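Local coordinates for heme oxygenase (Leptospira interrogans, PDB 5KZL), which probably catalyses the oxygen-dependent opening of heme to biliverdin, releasing iron and carbon monoxide, in a pathogen whose heme oxygenase is linked to virulence, at residues Q121-Y133 with S193-N205. The protein carries 1 engineered substitution. Sequence-based numbering, arbitrary orientation.
Sequences QPELLAAHSYVRY and SILAESKQVFLLN. With HEM (protoporphyrin IX containing Fe), chain B.
A127 brings helix 125-151 down onto helix 188-210: its methyl, small enough for a close crossing, lies 3.5 Å from E197 CB and also meets S198 OG. The segment axes approach to 8.0 Å and cross at -50°. S198 OG donates a hydrogen bond to I194 O of its own helix, so a polar side chain fits this buried seam. Beyond it, V131 and V201 pack CG1 against CG1 at 3.7 Å, while L124 CD2 covers the start of 193-205 at S193 and I194.

Two CH-pi contacts use valine branches: V201 CG2 sits over the centre of the H128 ring, 3.4 Å from its centroid, and V131 CG1 lies likewise over the face of the F202 ring. H128 also gives its NE2-H nearly straight (164°) to the anti lone pair of E197 OE2, 2.8 Å away, with ring and carboxylate almost coplanar. R113 forms a salt bridge with OE1, so the buried carboxylate is probably ionised. R132, its chain folded at two middle bonds, gives NH1 to N205 OD1 in a bent bond (3.0 Å, 133°), from above the carbonyl plane, while Y55 and D136 take its other nitrogens.

Y130 OH donates a hydrogen bond to heme O1A at 2.7 Å, and F202 CE1 touches methyl CMB. The far end of the helix pair, at Y130 to R132 and F202, thus lines part of the heme pocket in the all-helical heme oxygenase fold.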
ATOM      1  N   GLN A 121     -13.227  -3.334 -13.779  1.00 12.43           N
ATOM      2  CA  GLN A 121     -13.275  -4.562 -12.963  1.00 11.64           C
ATOM      3  C   GLN A 121     -13.083  -4.171 -11.490  1.00 12.92           C
ATOM      4  O   GLN A 121     -12.045  -4.527 -10.921  1.00 11.60           O
ATOM      5  CB  GLN A 121     -12.175  -5.565 -13.408  1.00 12.82           C
ATOM      6  CG  GLN A 121     -12.472  -6.324 -14.709  1.00 20.78           C
ATOM      7  CD  GLN A 121     -13.601  -7.317 -14.553  1.00 28.58           C
ATOM      8  OE1 GLN A 121     -13.436  -8.409 -14.001  1.00 23.47           O
ATOM      9  NE2 GLN A 121     -14.776  -6.950 -15.020  1.00 25.46           N
ATOM     10  N   PRO A 122     -14.037  -3.393 -10.879  1.00  8.81           N
ATOM     11  CA  PRO A 122     -13.848  -2.913  -9.490  1.00  8.63           C
ATOM     12  C   PRO A 122     -13.569  -3.993  -8.457  1.00 11.40           C
ATOM     13  O   PRO A 122     -12.857  -3.703  -7.502  1.00 10.30           O
ATOM     14  CB  PRO A 122     -15.142  -2.141  -9.198  1.00 10.73           C
ATOM     15  CG  PRO A 122     -16.096  -2.603 -10.210  1.00 14.20           C
ATOM     16  CD  PRO A 122     -15.309  -2.874 -11.424  1.00 10.33           C
ATOM     17  N   GLU A 123     -14.020  -5.251  -8.681  1.00  8.76           N
ATOM     18  CA  GLU A 123     -13.731  -6.372  -7.761  1.00  8.25           C
ATOM     19  C   GLU A 123     -12.214  -6.605  -7.640  1.00 10.69           C
ATOM     20  O   GLU A 123     -11.744  -7.078  -6.605  1.00  9.85           O
ATOM     21  CB  GLU A 123     -14.401  -7.672  -8.243  1.00  9.31           C
ATOM     22  CG  GLU A 123     -15.923  -7.559  -8.348  1.00 17.44           C
ATOM     23  CD  GLU A 123     -16.508  -6.765  -9.511  1.00 34.51           C
ATOM     24  OE1 GLU A 123     -15.799  -6.567 -10.527  1.00 15.26           O
ATOM     25  OE2 GLU A 123     -17.671  -6.309  -9.389  1.00 27.69           O
ATOM     26  N   LEU A 124     -11.448  -6.281  -8.696  1.00  8.01           N
ATOM     27  CA  LEU A 124      -9.986  -6.452  -8.651  1.00  7.60           C
ATOM     28  C   LEU A 124      -9.281  -5.447  -7.704  1.00 11.10           C
ATOM     29  O   LEU A 124      -8.099  -5.630  -7.394  1.00 10.75           O
ATOM     30  CB  LEU A 124      -9.352  -6.434 -10.057  1.00  7.80           C
ATOM     31  CG  LEU A 124      -9.739  -7.563 -11.048  1.00 10.82           C
ATOM     32  CD1 LEU A 124      -9.018  -7.369 -12.368  1.00 10.81           C
ATOM     33  CD2 LEU A 124      -9.383  -8.943 -10.500  1.00  9.32           C
ATOM     34  N   LEU A 125     -10.011  -4.408  -7.220  1.00  7.71           N
ATOM     35  CA  LEU A 125      -9.448  -3.480  -6.225  1.00  7.22           C
ATOM     36  C   LEU A 125      -9.146  -4.244  -4.917  1.00  9.36           C
ATOM     37  O   LEU A 125      -8.320  -3.788  -4.117  1.00  8.83           O
ATOM     38  CB  LEU A 125     -10.392  -2.290  -5.957  1.00  7.05           C
ATOM     39  CG  LEU A 125     -10.497  -1.255  -7.081  1.00 11.48           C
ATOM     40  CD1 LEU A 125     -11.522  -0.182  -6.731  1.00 12.40           C
ATOM     41  CD2 LEU A 125      -9.120  -0.609  -7.396  1.00 12.22           C
ATOM     42  N   ALA A 126      -9.752  -5.449  -4.744  1.00  6.93           N
ATOM     43  CA  ALA A 126      -9.447  -6.324  -3.602  1.00  5.19           C
ATOM     44  C   ALA A 126      -7.949  -6.635  -3.589  1.00  9.02           C
ATOM     45  O   ALA A 126      -7.358  -6.700  -2.517  1.00  7.89           O
ATOM     46  CB  ALA A 126     -10.253  -7.626  -3.677  1.00  5.06           C
ATOM     47  N   ALA A 127      -7.336  -6.823  -4.781  1.00  7.63           N
ATOM     48  CA  ALA A 127      -5.896  -7.097  -4.944  1.00  6.71           C
ATOM     49  C   ALA A 127      -5.037  -5.925  -4.478  1.00  8.88           C
ATOM     50  O   ALA A 127      -4.011  -6.128  -3.836  1.00  8.55           O
ATOM     51  CB  ALA A 127      -5.577  -7.400  -6.389  1.00  7.29           C
ATOM     52  N   HIS A 128      -5.477  -4.716  -4.782  1.00  5.91           N
ATOM     53  CA  HIS A 128      -4.843  -3.462  -4.415  1.00  4.88           C
ATOM     54  C   HIS A 128      -4.881  -3.251  -2.897  1.00  8.90           C
ATOM     55  O   HIS A 128      -3.847  -2.940  -2.297  1.00  8.06           O
ATOM     56  CB  HIS A 128      -5.507  -2.337  -5.214  1.00  5.39           C
ATOM     57  CG  HIS A 128      -5.116  -2.366  -6.665  1.00  7.72           C
ATOM     58  ND1 HIS A 128      -4.150  -1.522  -7.166  1.00  9.47           N
ATOM     59  CD2 HIS A 128      -5.525  -3.196  -7.658  1.00  8.56           C
ATOM     60  CE1 HIS A 128      -4.042  -1.809  -8.453  1.00  7.86           C
ATOM     61  NE2 HIS A 128      -4.832  -2.828  -8.795  1.00  7.90           N
ATOM     62  N   SER A 129      -6.064  -3.468  -2.284  1.00  4.87           N
ATOM     63  CA  SER A 129      -6.263  -3.452  -0.837  1.00  4.40           C
ATOM     64  C   SER A 129      -5.303  -4.490  -0.173  1.00  7.35           C
ATOM     65  O   SER A 129      -4.537  -4.122   0.709  1.00  5.78           O
ATOM     66  CB  SER A 129      -7.710  -3.793  -0.507  1.00  7.23           C
ATOM     67  OG  SER A 129      -7.806  -4.029   0.884  1.00  9.05           O
ATOM     68  N   TYR A 130      -5.301  -5.751  -0.638  1.00  5.28           N
ATOM     69  CA  TYR A 130      -4.415  -6.795  -0.101  1.00  4.92           C
ATOM     70  C   TYR A 130      -2.926  -6.412  -0.150  1.00  7.54           C
ATOM     71  O   TYR A 130      -2.255  -6.409   0.886  1.00  7.63           O
ATOM     72  CB  TYR A 130      -4.646  -8.161  -0.817  1.00  6.36           C
ATOM     73  CG  TYR A 130      -3.580  -9.197  -0.492  1.00  7.88           C
ATOM     74  CD1 TYR A 130      -3.620  -9.921   0.698  1.00  9.75           C
ATOM     75  CD2 TYR A 130      -2.526  -9.444  -1.370  1.00  8.94           C
ATOM     76  CE1 TYR A 130      -2.622 -10.854   1.014  1.00  7.33           C
ATOM     77  CE2 TYR A 130      -1.506 -10.345  -1.046  1.00  9.34           C
ATOM     78  CZ  TYR A 130      -1.584 -11.082   0.125  1.00 14.75           C
ATOM     79  OH  TYR A 130      -0.578 -11.974   0.439  1.00 13.39           O
ATOM     80  N   VAL A 131      -2.403  -6.150  -1.352  1.00  4.85           N
ATOM     81  CA  VAL A 131      -0.978  -5.899  -1.563  1.00  4.17           C
ATOM     82  C   VAL A 131      -0.507  -4.717  -0.755  1.00  6.31           C
ATOM     83  O   VAL A 131       0.460  -4.856  -0.022  1.00  7.08           O
ATOM     84  CB  VAL A 131      -0.572  -5.802  -3.059  1.00  6.57           C
ATOM     85  CG1 VAL A 131       0.913  -5.502  -3.191  1.00  5.71           C
ATOM     86  CG2 VAL A 131      -0.910  -7.094  -3.796  1.00  6.05           C
ATOM     87  N   ARG A 132      -1.188  -3.577  -0.867  1.00  4.52           N
ATOM     88  CA  ARG A 132      -0.807  -2.405  -0.086  1.00  4.09           C
ATOM     89  C   ARG A 132      -1.267  -2.466   1.404  1.00  7.30           C
ATOM     90  O   ARG A 132      -0.404  -2.472   2.273  1.00  6.19           O
ATOM     91  CB  ARG A 132      -1.246  -1.081  -0.770  1.00  4.28           C
ATOM     92  CG  ARG A 132      -0.382  -0.671  -2.003  1.00  5.37           C
ATOM     93  CD  ARG A 132       1.164  -0.760  -1.870  1.00 11.11           C
ATOM     94  NE  ARG A 132       1.685  -0.235  -0.599  1.00 10.31           N
ATOM     95  CZ  ARG A 132       2.948  -0.300  -0.178  1.00 15.15           C
ATOM     96  NH1 ARG A 132       3.894  -0.832  -0.953  1.00  7.84           N
ATOM     97  NH2 ARG A 132       3.275   0.153   1.026  1.00  5.63           N
ATOM     98  N   TYR A 133      -2.579  -2.475   1.712  1.00  5.04           N
ATOM     99  CA  TYR A 133      -3.002  -2.392   3.130  1.00  5.37           C
ATOM    100  C   TYR A 133      -2.626  -3.553   3.999  1.00  9.02           C
ATOM    101  O   TYR A 133      -2.205  -3.318   5.133  1.00  7.59           O
ATOM    102  CB  TYR A 133      -4.496  -2.161   3.269  1.00  6.49           C
ATOM    103  CG  TYR A 133      -5.014  -0.893   2.637  1.00  8.08           C
ATOM    104  CD1 TYR A 133      -4.353   0.327   2.817  1.00  8.86           C
ATOM    105  CD2 TYR A 133      -6.215  -0.887   1.941  1.00  9.33           C
ATOM    106  CE1 TYR A 133      -4.854   1.506   2.265  1.00 10.34           C
ATOM    107  CE2 TYR A 133      -6.734   0.287   1.399  1.00  9.66           C
ATOM    108  CZ  TYR A 133      -6.051   1.479   1.565  1.00 14.09           C
ATOM    109  OH  TYR A 133      -6.563   2.614   1.000  1.00 12.57           O
ATOM    110  N   SER A 193      -8.214 -14.385 -10.855  1.00  7.43           N
ATOM    111  CA  SER A 193      -8.108 -13.040 -11.444  1.00  7.78           C
ATOM    112  C   SER A 193      -7.608 -12.063 -10.368  1.00 10.91           C
ATOM    113  O   SER A 193      -6.782 -11.181 -10.664  1.00 10.49           O
ATOM    114  CB  SER A 193      -9.455 -12.579 -11.995  1.00 10.91           C
ATOM    115  OG  SER A 193      -9.891 -13.388 -13.078  1.00 17.84           O
ATOM    116  N   ILE A 194      -8.066 -12.241  -9.104  1.00  8.21           N
ATOM    117  CA  ILE A 194      -7.610 -11.390  -7.979  1.00  7.67           C
ATOM    118  C   ILE A 194      -6.111 -11.654  -7.730  1.00 11.47           C
ATOM    119  O   ILE A 194      -5.346 -10.702  -7.561  1.00  9.44           O
ATOM    120  CB  ILE A 194      -8.497 -11.508  -6.696  1.00 10.18           C
ATOM    121  CG1 ILE A 194      -9.955 -11.015  -6.986  1.00  9.45           C
ATOM    122  CG2 ILE A 194      -7.892 -10.677  -5.524  1.00 10.96           C
ATOM    123  CD1 ILE A 194     -11.000 -11.480  -5.995  1.00 11.88           C
ATOM    124  N   LEU A 195      -5.683 -12.934  -7.788  1.00  8.29           N
ATOM    125  CA  LEU A 195      -4.253 -13.272  -7.669  1.00  6.91           C
ATOM    126  C   LEU A 195      -3.408 -12.620  -8.814  1.00  8.66           C
ATOM    127  O   LEU A 195      -2.365 -12.023  -8.543  1.00  7.19           O
ATOM    128  CB  LEU A 195      -4.064 -14.812  -7.609  1.00  6.67           C
ATOM    129  CG  LEU A 195      -2.631 -15.347  -7.599  1.00 10.00           C
ATOM    130  CD1 LEU A 195      -1.810 -14.791  -6.414  1.00  8.76           C
ATOM    131  CD2 LEU A 195      -2.625 -16.878  -7.608  1.00 11.29           C
ATOM    132  N   ALA A 196      -3.880 -12.694 -10.076  1.00  7.23           N
ATOM    133  CA  ALA A 196      -3.208 -12.091 -11.242  1.00  8.43           C
ATOM    134  C   ALA A 196      -3.058 -10.568 -11.039  1.00 11.64           C
ATOM    135  O   ALA A 196      -1.965 -10.019 -11.246  1.00 10.25           O
ATOM    136  CB  ALA A 196      -4.006 -12.391 -12.501  1.00  9.55           C
ATOM    137  N   GLU A 197      -4.110  -9.911 -10.503  1.00  8.41           N
ATOM    138  CA  GLU A 197      -4.030  -8.475 -10.212  1.00  6.82           C
ATOM    139  C   GLU A 197      -3.001  -8.167  -9.112  1.00  9.87           C
ATOM    140  O   GLU A 197      -2.196  -7.246  -9.281  1.00  8.82           O
ATOM    141  CB  GLU A 197      -5.401  -7.860  -9.904  1.00  7.77           C
ATOM    142  CG  GLU A 197      -5.396  -6.321  -9.874  1.00 10.84           C
ATOM    143  CD  GLU A 197      -5.028  -5.604 -11.166  1.00 17.03           C
ATOM    144  OE1 GLU A 197      -4.993  -6.272 -12.223  1.00 10.25           O
ATOM    145  OE2 GLU A 197      -4.776  -4.377 -11.126  1.00  9.45           O
ATOM    146  N   SER A 198      -2.977  -8.980  -8.047  1.00  6.48           N
ATOM    147  CA  SER A 198      -2.031  -8.823  -6.932  1.00  7.60           C
ATOM    148  C   SER A 198      -0.583  -8.864  -7.444  1.00  9.48           C
ATOM    149  O   SER A 198       0.231  -8.027  -7.060  1.00  9.16           O
ATOM    150  CB  SER A 198      -2.271  -9.889  -5.867  1.00 11.18           C
ATOM    151  OG  SER A 198      -3.586  -9.785  -5.351  1.00 13.23           O
ATOM    152  N   LYS A 199      -0.279  -9.809  -8.354  1.00  7.40           N
ATOM    153  CA  LYS A 199       1.060  -9.890  -8.958  1.00  7.45           C
ATOM    154  C   LYS A 199       1.433  -8.609  -9.713  1.00 10.39           C
ATOM    155  O   LYS A 199       2.577  -8.130  -9.598  1.00  7.91           O
ATOM    156  CB  LYS A 199       1.156 -11.102  -9.876  1.00  9.76           C
ATOM    157  CG  LYS A 199       1.098 -12.413  -9.104  1.00  7.14           C
ATOM    158  CD  LYS A 199       1.042 -13.581 -10.069  1.00 14.13           C
ATOM    159  CE  LYS A 199       1.017 -14.887  -9.337  1.00 20.32           C
ATOM    160  NZ  LYS A 199       2.396 -15.364  -9.064  1.00 29.56           N
ATOM    161  N   GLN A 200       0.455  -8.033 -10.444  1.00  8.48           N
ATOM    162  CA  GLN A 200       0.611  -6.785 -11.196  1.00  9.64           C
ATOM    163  C   GLN A 200       0.896  -5.637 -10.226  1.00 10.22           C
ATOM    164  O   GLN A 200       1.773  -4.808 -10.495  1.00  9.54           O
ATOM    165  CB  GLN A 200      -0.687  -6.473 -11.971  1.00 11.85           C
ATOM    166  CG  GLN A 200      -0.623  -6.698 -13.466  1.00 34.53           C
ATOM    167  CD  GLN A 200       0.484  -5.926 -14.122  1.00 38.94           C
ATOM    168  OE1 GLN A 200       0.447  -4.696 -14.303  1.00 39.47           O
ATOM    169  NE2 GLN A 200       1.510  -6.648 -14.438  1.00 14.83           N
ATOM    170  N   VAL A 201       0.184  -5.608  -9.095  1.00  7.80           N
ATOM    171  CA  VAL A 201       0.375  -4.564  -8.066  1.00  6.71           C
ATOM    172  C   VAL A 201       1.802  -4.655  -7.524  1.00  9.48           C
ATOM    173  O   VAL A 201       2.451  -3.614  -7.423  1.00  7.12           O
ATOM    174  CB  VAL A 201      -0.680  -4.585  -6.920  1.00 10.72           C
ATOM    175  CG1 VAL A 201      -0.458  -3.429  -5.945  1.00  9.61           C
ATOM    176  CG2 VAL A 201      -2.095  -4.526  -7.474  1.00 10.38           C
ATOM    177  N   PHE A 202       2.301  -5.876  -7.200  1.00  7.56           N
ATOM    178  CA  PHE A 202       3.685  -6.008  -6.722  1.00  6.34           C
ATOM    179  C   PHE A 202       4.643  -5.428  -7.756  1.00 11.41           C
ATOM    180  O   PHE A 202       5.557  -4.694  -7.388  1.00  8.43           O
ATOM    181  CB  PHE A 202       4.075  -7.471  -6.402  1.00  7.69           C
ATOM    182  CG  PHE A 202       3.752  -7.901  -4.987  1.00  8.36           C
ATOM    183  CD1 PHE A 202       4.582  -7.548  -3.924  1.00 10.81           C
ATOM    184  CD2 PHE A 202       2.633  -8.682  -4.721  1.00 10.75           C
ATOM    185  CE1 PHE A 202       4.265  -7.934  -2.611  1.00 11.54           C
ATOM    186  CE2 PHE A 202       2.322  -9.074  -3.416  1.00 12.61           C
ATOM    187  CZ  PHE A 202       3.124  -8.686  -2.367  1.00 10.59           C
ATOM    188  N   LEU A 203       4.393  -5.713  -9.058  1.00  8.57           N
ATOM    189  CA  LEU A 203       5.245  -5.187 -10.134  1.00  9.08           C
ATOM    190  C   LEU A 203       5.200  -3.655 -10.195  1.00 10.47           C
ATOM    191  O   LEU A 203       6.245  -3.012 -10.417  1.00  9.88           O
ATOM    192  CB  LEU A 203       4.799  -5.771 -11.483  1.00 11.25           C
ATOM    193  CG  LEU A 203       5.829  -5.623 -12.609  1.00 19.34           C
ATOM    194  CD1 LEU A 203       7.022  -6.622 -12.419  1.00 21.62           C
ATOM    195  CD2 LEU A 203       5.174  -5.828 -13.966  1.00 23.28           C
ATOM    196  N   LEU A 204       4.003  -3.069  -9.974  1.00  7.66           N
ATOM    197  CA  LEU A 204       3.859  -1.601 -10.023  1.00  7.56           C
ATOM    198  C   LEU A 204       4.610  -0.954  -8.864  1.00 10.04           C
ATOM    199  O   LEU A 204       5.226   0.088  -9.060  1.00  9.27           O
ATOM    200  CB  LEU A 204       2.390  -1.176 -10.066  1.00  7.78           C
ATOM    201  CG  LEU A 204       1.656  -1.484 -11.412  1.00  9.59           C
ATOM    202  CD1 LEU A 204       0.149  -1.501 -11.210  1.00  9.37           C
ATOM    203  CD2 LEU A 204       1.982  -0.454 -12.458  1.00 11.54           C
ATOM    204  N   ASN A 205       4.644  -1.632  -7.698  1.00  5.78           N
ATOM    205  CA  ASN A 205       5.427  -1.165  -6.548  1.00  6.17           C
ATOM    206  C   ASN A 205       6.917  -1.257  -6.836  1.00  9.16           C
ATOM    207  O   ASN A 205       7.642  -0.323  -6.514  1.00  7.77           O
ATOM    208  CB  ASN A 205       5.060  -1.947  -5.283  1.00  6.96           C
ATOM    209  CG  ASN A 205       3.825  -1.369  -4.661  1.00 14.05           C
ATOM    210  OD1 ASN A 205       3.908  -0.426  -3.876  1.00 10.75           O
ATOM    211  ND2 ASN A 205       2.650  -1.772  -5.151  1.00  5.84           N
TER
HETATM  212  CHA HEM B 301       3.689  -9.273   4.920  0.50  7.70           C
HETATM  213  CHB HEM B 301       3.303  -6.573   1.040  0.50  7.40           C
HETATM  214  CHC HEM B 301       7.817  -5.149   1.709  0.50  7.47           C
HETATM  215  CHD HEM B 301       7.800  -7.105   5.953  0.50  7.82           C
HETATM  216  C1A HEM B 301       3.205  -8.653   3.819  0.50  7.25           C
HETATM  217  C2A HEM B 301       1.922  -8.938   3.248  0.50  7.66           C
HETATM  218  C3A HEM B 301       1.835  -8.197   2.147  0.50  7.59           C
HETATM  219  C4A HEM B 301       3.007  -7.450   2.038  0.50  7.05           C
HETATM  220  CMA HEM B 301       0.690  -8.108   1.215  0.50  8.90           C
HETATM  221  CAA HEM B 301       0.867  -9.878   3.774  0.50  9.05           C
HETATM  222  CBA HEM B 301       1.155 -11.359   3.439  0.50 10.37           C
HETATM  223  CGA HEM B 301       0.014 -12.199   3.837  0.50 11.54           C
HETATM  224  O1A HEM B 301      -0.595 -12.821   3.022  0.50 12.80           O
HETATM  225  O2A HEM B 301      -0.292 -12.227   5.018  0.50 12.46           O
HETATM  226  C1B HEM B 301       4.524  -5.948   0.854  0.50  6.98           C
HETATM  227  C2B HEM B 301       4.852  -5.145  -0.314  0.50  7.10           C
HETATM  228  C3B HEM B 301       6.126  -4.760  -0.104  0.50  7.33           C
HETATM  229  C4B HEM B 301       6.559  -5.337   1.178  0.50  6.92           C
HETATM  230  CMB HEM B 301       3.982  -4.779  -1.467  0.50  8.75           C
HETATM  231  CAB HEM B 301       6.983  -3.972  -0.897  0.50  8.42           C
HETATM  232  CBB HEM B 301       6.596  -3.794  -2.055  0.50 15.73           C
HETATM  233  C1C HEM B 301       8.200  -5.404   2.977  0.50  6.81           C
HETATM  234  C2C HEM B 301       9.314  -4.837   3.657  0.50  7.42           C
HETATM  235  C3C HEM B 301       9.287  -5.402   4.877  0.50  7.49           C
HETATM  236  C4C HEM B 301       8.145  -6.278   4.947  0.50  7.13           C
HETATM  237  CMC HEM B 301      10.302  -3.810   3.107  0.50  8.85           C
HETATM  238  CAC HEM B 301      10.256  -5.134   5.914  0.50  8.40           C
HETATM  239  CBC HEM B 301       9.981  -5.370   7.131  0.50 10.37           C
HETATM  240  C1D HEM B 301       6.709  -7.951   5.972  0.50  7.39           C
HETATM  241  C2D HEM B 301       6.431  -8.885   7.093  0.50  7.80           C
HETATM  242  C3D HEM B 301       5.283  -9.450   6.815  0.50  7.86           C
HETATM  243  C4D HEM B 301       4.859  -8.895   5.521  0.50  7.35           C
HETATM  244  CMD HEM B 301       7.253  -9.075   8.319  0.50  9.42           C
HETATM  245  CAD HEM B 301       4.603 -10.504   7.646  0.50  8.90           C
HETATM  246  CBD HEM B 301       3.946  -9.979   8.868  0.50  9.98           C
HETATM  247  CGD HEM B 301       3.257 -11.037   9.666  0.50 11.10           C
HETATM  248  O1D HEM B 301       3.003 -12.084   9.204  0.50 11.65           O
HETATM  249  O2D HEM B 301       2.954 -10.767  10.788  0.50 12.02           O
HETATM  250  NA  HEM B 301       3.811  -7.772   3.015  0.50  7.11           N
HETATM  251  NB  HEM B 301       5.577  -6.012   1.594  0.50  6.63           N
HETATM  252  NC  HEM B 301       7.573  -6.239   3.775  0.50  6.87           N
HETATM  253  ND  HEM B 301       5.736  -8.006   5.089  0.50  7.03           N
HETATM  254 FE   HEM B 301       5.679  -7.049   3.398  0.50  6.93          FE
HETATM  255  O   HOH W   1       4.870  -5.224   4.497  1.00 13.57           O